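Local coordinates for protein disulfide oxidoreductase (Xylella fastidiosa, PDB 2REM) that probably acts as a periplasmic thiol-disulfide oxidoreductase of the DsbA type, exchanging disulfides with substrate proteins through a thioredoxin-fold domain, at residues Gly68-Ala80 with Val104-Tyr118. Numbering follows the deposited sequence.
Sequences GGVWDPFARAYLA and VPIQNVGPDELAVFY
Phe74 pushes its ring into the loop that leads to helix 111-119, and the apolar packing of helix 71-83 on residues Val104-Tyr118 is built around it. CG lies anti to the carbonyl carbon (chi1 -73°), which carries the ring end across to the loop. Val109 CG1 comes obliquely against Phe74 CE2 at 3.5 Å and also touches Pro73 CB, while Val104 CG1 meets the ring at its edge. Further along, Ala77 CB offers a small surface to Leu114, whose CD1 lies 3.8 Å away; the Tyr118 ring reaches the same alanine with its hydroxyl end. At the other end, Val70 CB rests on Ile106 CG2 at 3.7 Å, and the bent side chain of Gln107 folds back over Val70 CG1.

Polar contacts are few, and no direct hydrogen bond joins the segments. One water donates to Val70 O (2.9 Å) and to Ile106 O (2.7 Å), bridging two carbonyls that could not bond each other. Pro105 O, buried without a hydrogen-bonding partner, faces the ring edge of Phe74, 3.1 Å from CZ. Within Val104-Tyr118, Glu113 OE1 accepts from Gly110 N, the N3 carboxylate reaching back to the N-cap amide as in half of a capping box.

Ile98 of helix 87-101 also touches Phe74 and Ile106. As in other DsbA proteins, these helices belong to the helical domain inserted into the thioredoxin fold. The axes of 71-80 and 111-118 stay 11.2 Å apart at their closest, 34° from parallel, and Leu114 spans the gap to Ala77; cohesion rests mainly on apolar burial, with one water linking the backbones.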
loop_
_atom_site.group_PDB
_atom_site.type_symbol
_atom_site.label_atom_id
_atom_site.label_comp_id
_atom_site.label_asym_id
_atom_site.label_seq_id
_atom_site.Cartn_x
_atom_site.Cartn_y
_atom_site.Cartn_z
ATOM N N GLY A 68 -11.017 -2.563 8.407
ATOM C CA GLY A 68 -12.393 -2.498 8.847
ATOM C C GLY A 68 -12.894 -1.069 8.752
ATOM O O GLY A 68 -12.147 -0.168 8.366
ATOM N N GLY A 69 -14.155 -0.867 9.110
ATOM C CA GLY A 69 -14.757 0.462 9.100
ATOM C C GLY A 69 -14.473 1.263 7.834
ATOM O O GLY A 69 -14.664 0.779 6.706
ATOM N N VAL A 70 -14.010 2.499 8.025
ATOM C CA VAL A 70 -13.830 3.430 6.914
ATOM C C VAL A 70 -12.726 3.006 5.959
ATOM O O VAL A 70 -12.711 3.422 4.807
ATOM C CB VAL A 70 -13.570 4.896 7.390
ATOM C CG1 VAL A 70 -14.759 5.420 8.207
ATOM C CG2 VAL A 70 -12.262 5.001 8.181
ATOM N N TRP A 71 -11.780 2.201 6.446
ATOM C CA TRP A 71 -10.647 1.790 5.629
ATOM C C TRP A 71 -11.101 0.957 4.439
ATOM O O TRP A 71 -10.514 1.034 3.370
ATOM C CB TRP A 71 -9.686 0.946 6.471
ATOM C CG TRP A 71 -9.106 1.675 7.655
ATOM C CD1 TRP A 71 -9.688 1.892 8.880
ATOM C CD2 TRP A 71 -7.823 2.293 7.703
ATOM N NE1 TRP A 71 -8.812 2.581 9.706
ATOM C CE2 TRP A 71 -7.665 2.845 8.996
ATOM C CE3 TRP A 71 -6.769 2.405 6.783
ATOM C CZ2 TRP A 71 -6.499 3.509 9.383
ATOM C CZ3 TRP A 71 -5.619 3.054 7.173
ATOM C CH2 TRP A 71 -5.494 3.603 8.457
ATOM N N ASP A 72 -12.132 0.136 4.646
ATOM C CA ASP A 72 -12.430 -0.938 3.688
ATOM C C ASP A 72 -12.939 -0.450 2.338
ATOM O O ASP A 72 -12.441 -0.915 1.325
ATOM C CB ASP A 72 -13.355 -1.997 4.293
ATOM C CG ASP A 72 -12.658 -2.846 5.324
ATOM O OD1 ASP A 72 -11.476 -2.598 5.632
ATOM O OD2 ASP A 72 -13.300 -3.782 5.825
ATOM N N PRO A 73 -13.918 0.488 2.312
ATOM C CA PRO A 73 -14.311 1.062 1.031
ATOM C C PRO A 73 -13.134 1.627 0.252
ATOM O O PRO A 73 -13.061 1.471 -0.982
ATOM C CB PRO A 73 -15.279 2.189 1.428
ATOM C CG PRO A 73 -15.876 1.742 2.688
ATOM C CD PRO A 73 -14.752 1.022 3.417
ATOM N N PHE A 74 -12.194 2.258 0.961
ATOM C CA PHE A 74 -11.052 2.839 0.275
ATOM C C PHE A 74 -10.023 1.822 -0.152
ATOM O O PHE A 74 -9.304 2.028 -1.141
ATOM C CB PHE A 74 -10.436 3.952 1.113
ATOM C CG PHE A 74 -11.270 5.157 1.124
ATOM C CD1 PHE A 74 -11.264 6.008 0.020
ATOM C CD2 PHE A 74 -12.133 5.422 2.188
ATOM C CE1 PHE A 74 -12.070 7.152 -0.015
ATOM C CE2 PHE A 74 -12.940 6.564 2.157
ATOM C CZ PHE A 74 -12.897 7.425 1.028
ATOM N N ALA A 75 -9.950 0.719 0.592
ATOM C CA ALA A 75 -9.125 -0.393 0.142
ATOM C C ALA A 75 -9.709 -0.907 -1.166
ATOM O O ALA A 75 -8.998 -1.196 -2.116
ATOM C CB ALA A 75 -9.129 -1.512 1.164
ATOM N N ARG A 76 -11.025 -1.087 -1.175
ATOM C CA ARG A 76 -11.701 -1.588 -2.342
ATOM C C ARG A 76 -11.601 -0.593 -3.514
ATOM O O ARG A 76 -11.431 -1.010 -4.663
ATOM C CB ARG A 76 -13.150 -1.944 -1.966
ATOM C CG ARG A 76 -13.731 -3.055 -2.766
ATOM C CD ARG A 76 -15.115 -3.430 -2.218
ATOM N NE ARG A 76 -15.043 -4.201 -0.983
ATOM C CZ ARG A 76 -14.821 -5.509 -0.893
ATOM N NH1 ARG A 76 -14.814 -6.066 0.317
ATOM N NH2 ARG A 76 -14.618 -6.269 -1.996
ATOM N N ALA A 77 -11.689 0.705 -3.213
ATOM C CA ALA A 77 -11.483 1.756 -4.199
ATOM C C ALA A 77 -10.114 1.588 -4.863
ATOM O O ALA A 77 -10.010 1.571 -6.070
ATOM C CB ALA A 77 -11.568 3.128 -3.566
ATOM N N TYR A 78 -9.069 1.506 -4.050
ATOM C CA TYR A 78 -7.733 1.314 -4.592
ATOM C C TYR A 78 -7.666 0.110 -5.514
ATOM O O TYR A 78 -7.146 0.192 -6.616
ATOM C CB TYR A 78 -6.687 1.152 -3.476
ATOM C CG TYR A 78 -5.352 0.816 -4.098
ATOM C CD1 TYR A 78 -4.594 1.812 -4.727
ATOM C CD2 TYR A 78 -4.871 -0.509 -4.091
ATOM C CE1 TYR A 78 -3.380 1.500 -5.355
ATOM C CE2 TYR A 78 -3.657 -0.836 -4.700
ATOM C CZ TYR A 78 -2.927 0.173 -5.325
ATOM O OH TYR A 78 -1.736 -0.133 -5.918
ATOM N N LEU A 79 -8.154 -1.029 -5.029
ATOM C CA LEU A 79 -8.080 -2.257 -5.804
ATOM C C LEU A 79 -8.856 -2.158 -7.108
ATOM O O LEU A 79 -8.370 -2.595 -8.120
ATOM C CB LEU A 79 -8.547 -3.470 -4.979
ATOM C CG LEU A 79 -7.644 -3.677 -3.741
ATOM C CD1 LEU A 79 -8.306 -4.635 -2.796
ATOM C CD2 LEU A 79 -6.254 -4.178 -4.112
ATOM N N ALA A 80 -10.072 -1.617 -7.059
ATOM C CA ALA A 80 -10.859 -1.423 -8.283
ATOM C C ALA A 80 -10.084 -0.511 -9.251
ATOM O O ALA A 80 -9.977 -0.801 -10.428
ATOM C CB ALA A 80 -12.231 -0.821 -7.961
ATOM N N VAL A 104 -13.933 13.943 -1.651
ATOM C CA VAL A 104 -14.365 12.569 -1.460
ATOM C C VAL A 104 -14.426 12.416 0.068
ATOM O O VAL A 104 -13.435 12.669 0.751
ATOM C CB VAL A 104 -13.372 11.542 -2.108
ATOM C CG1 VAL A 104 -13.703 10.088 -1.700
ATOM C CG2 VAL A 104 -13.383 11.650 -3.644
ATOM N N PRO A 105 -15.592 12.014 0.601
ATOM C CA PRO A 105 -15.746 11.887 2.055
ATOM C C PRO A 105 -15.101 10.603 2.597
ATOM O O PRO A 105 -14.977 9.611 1.884
ATOM C CB PRO A 105 -17.261 11.844 2.239
ATOM C CG PRO A 105 -17.768 11.175 0.968
ATOM C CD PRO A 105 -16.821 11.652 -0.130
ATOM N N ILE A 106 -14.662 10.625 3.843
ATOM C CA ILE A 106 -14.184 9.397 4.475
ATOM C C ILE A 106 -15.409 8.608 4.969
ATOM O O ILE A 106 -15.600 7.436 4.618
ATOM C CB ILE A 106 -13.162 9.686 5.589
ATOM C CG1 ILE A 106 -11.824 10.109 4.969
ATOM C CG2 ILE A 106 -12.939 8.446 6.472
ATOM C CD1 ILE A 106 -10.847 10.739 5.943
ATOM N N GLN A 107 -16.270 9.280 5.725
ATOM C CA GLN A 107 -17.426 8.628 6.316
ATOM C C GLN A 107 -18.469 8.321 5.263
ATOM O O GLN A 107 -18.774 9.162 4.422
ATOM C CB GLN A 107 -18.024 9.480 7.442
ATOM C CG GLN A 107 -17.024 9.798 8.561
ATOM C CD GLN A 107 -16.488 8.560 9.279
ATOM O OE1 GLN A 107 -15.287 8.458 9.559
ATOM N NE2 GLN A 107 -17.376 7.620 9.591
ATOM N N ASN A 108 -18.955 7.080 5.302
ATOM C CA ASN A 108 -20.081 6.610 4.496
ATOM C C ASN A 108 -19.862 6.793 3.011
ATOM O O ASN A 108 -20.822 6.932 2.254
ATOM C CB ASN A 108 -21.393 7.280 4.907
ATOM C CG ASN A 108 -21.759 7.021 6.361
ATOM O OD1 ASN A 108 -21.543 5.921 6.903
ATOM N ND2 ASN A 108 -22.305 8.041 7.006
ATOM N N VAL A 109 -18.599 6.809 2.598
ATOM C CA VAL A 109 -18.304 6.858 1.180
ATOM C C VAL A 109 -18.842 5.589 0.531
ATOM O O VAL A 109 -18.807 4.500 1.114
ATOM C CB VAL A 109 -16.790 6.979 0.895
ATOM C CG1 VAL A 109 -16.117 5.636 1.047
ATOM C CG2 VAL A 109 -16.565 7.562 -0.495
ATOM N N GLY A 110 -19.355 5.737 -0.678
ATOM C CA GLY A 110 -19.858 4.599 -1.406
ATOM C C GLY A 110 -19.424 4.597 -2.856
ATOM O O GLY A 110 -18.776 5.545 -3.329
ATOM N N PRO A 111 -19.817 3.542 -3.580
ATOM C CA PRO A 111 -19.462 3.366 -4.959
ATOM C C PRO A 111 -19.925 4.546 -5.796
ATOM O O PRO A 111 -19.319 4.811 -6.809
ATOM C CB PRO A 111 -20.208 2.073 -5.368
ATOM C CG PRO A 111 -21.275 1.907 -4.339
ATOM C CD PRO A 111 -20.681 2.451 -3.087
ATOM N N ASP A 112 -20.962 5.280 -5.396
ATOM C CA ASP A 112 -21.302 6.409 -6.271
ATOM C C ASP A 112 -20.437 7.665 -6.136
ATOM O O ASP A 112 -20.154 8.294 -7.149
ATOM C CB ASP A 112 -22.810 6.659 -6.476
ATOM C CG ASP A 112 -23.547 6.968 -5.211
ATOM O OD1 ASP A 112 -24.526 6.227 -4.919
ATOM O OD2 ASP A 112 -23.176 7.957 -4.538
ATOM N N GLU A 113 -19.984 8.002 -4.932
ATOM C CA GLU A 113 -18.974 9.045 -4.786
ATOM C C GLU A 113 -17.715 8.544 -5.495
ATOM O O GLU A 113 -17.019 9.310 -6.128
ATOM C CB GLU A 113 -18.607 9.296 -3.329
ATOM C CG GLU A 113 -19.585 10.148 -2.529
ATOM C CD GLU A 113 -20.547 9.313 -1.707
ATOM O OE1 GLU A 113 -20.445 8.061 -1.715
ATOM O OE2 GLU A 113 -21.416 9.922 -1.056
ATOM N N LEU A 114 -17.423 7.256 -5.358
ATOM C CA LEU A 114 -16.171 6.748 -5.892
ATOM C C LEU A 114 -16.240 6.711 -7.403
ATOM O O LEU A 114 -15.276 7.061 -8.081
ATOM C CB LEU A 114 -15.818 5.385 -5.305
ATOM C CG LEU A 114 -15.442 5.398 -3.804
ATOM C CD1 LEU A 114 -15.306 3.970 -3.302
ATOM C CD2 LEU A 114 -14.144 6.214 -3.579
ATOM N N ALA A 115 -17.376 6.288 -7.934
ATOM C CA ALA A 115 -17.515 6.226 -9.390
ATOM C C ALA A 115 -17.359 7.616 -9.987
ATOM O O ALA A 115 -16.755 7.765 -11.054
ATOM C CB ALA A 115 -18.832 5.579 -9.806
ATOM N N VAL A 116 -17.882 8.642 -9.304
ATOM C CA VAL A 116 -17.776 10.009 -9.814
ATOM C C VAL A 116 -16.305 10.380 -9.854
ATOM O O VAL A 116 -15.843 10.907 -10.843
ATOM C CB VAL A 116 -18.612 11.033 -8.987
ATOM C CG1 VAL A 116 -18.274 12.462 -9.367
ATOM C CG2 VAL A 116 -20.097 10.774 -9.198
ATOM N N PHE A 117 -15.572 10.048 -8.796
ATOM C CA PHE A 117 -14.151 10.330 -8.734
ATOM C C PHE A 117 -13.411 9.694 -9.922
ATOM O O PHE A 117 -12.683 10.381 -10.666
ATOM C CB PHE A 117 -13.553 9.859 -7.401
ATOM C CG PHE A 117 -12.078 10.047 -7.323
ATOM C CD1 PHE A 117 -11.550 11.288 -6.963
ATOM C CD2 PHE A 117 -11.214 9.029 -7.700
ATOM C CE1 PHE A 117 -10.187 11.494 -6.917
ATOM C CE2 PHE A 117 -9.817 9.233 -7.666
ATOM C CZ PHE A 117 -9.316 10.466 -7.256
ATOM N N TYR A 118 -13.606 8.384 -10.098
ATOM C CA TYR A 118 -12.897 7.661 -11.133
ATOM C C TYR A 118 -13.395 8.001 -12.536
ATOM O O TYR A 118 -12.652 7.845 -13.515
ATOM C CB TYR A 118 -12.915 6.152 -10.827
ATOM C CG TYR A 118 -12.037 5.881 -9.629
ATOM C CD1 TYR A 118 -10.645 5.997 -9.733
ATOM C CD2 TYR A 118 -12.584 5.538 -8.396
ATOM C CE1 TYR A 118 -9.810 5.772 -8.637
ATOM C CE2 TYR A 118 -11.756 5.296 -7.265
ATOM C CZ TYR A 118 -10.377 5.424 -7.407
ATOM O OH TYR A 118 -9.562 5.172 -6.337
HETATM O O HOH W 1 -15.186 4.794 4.064
#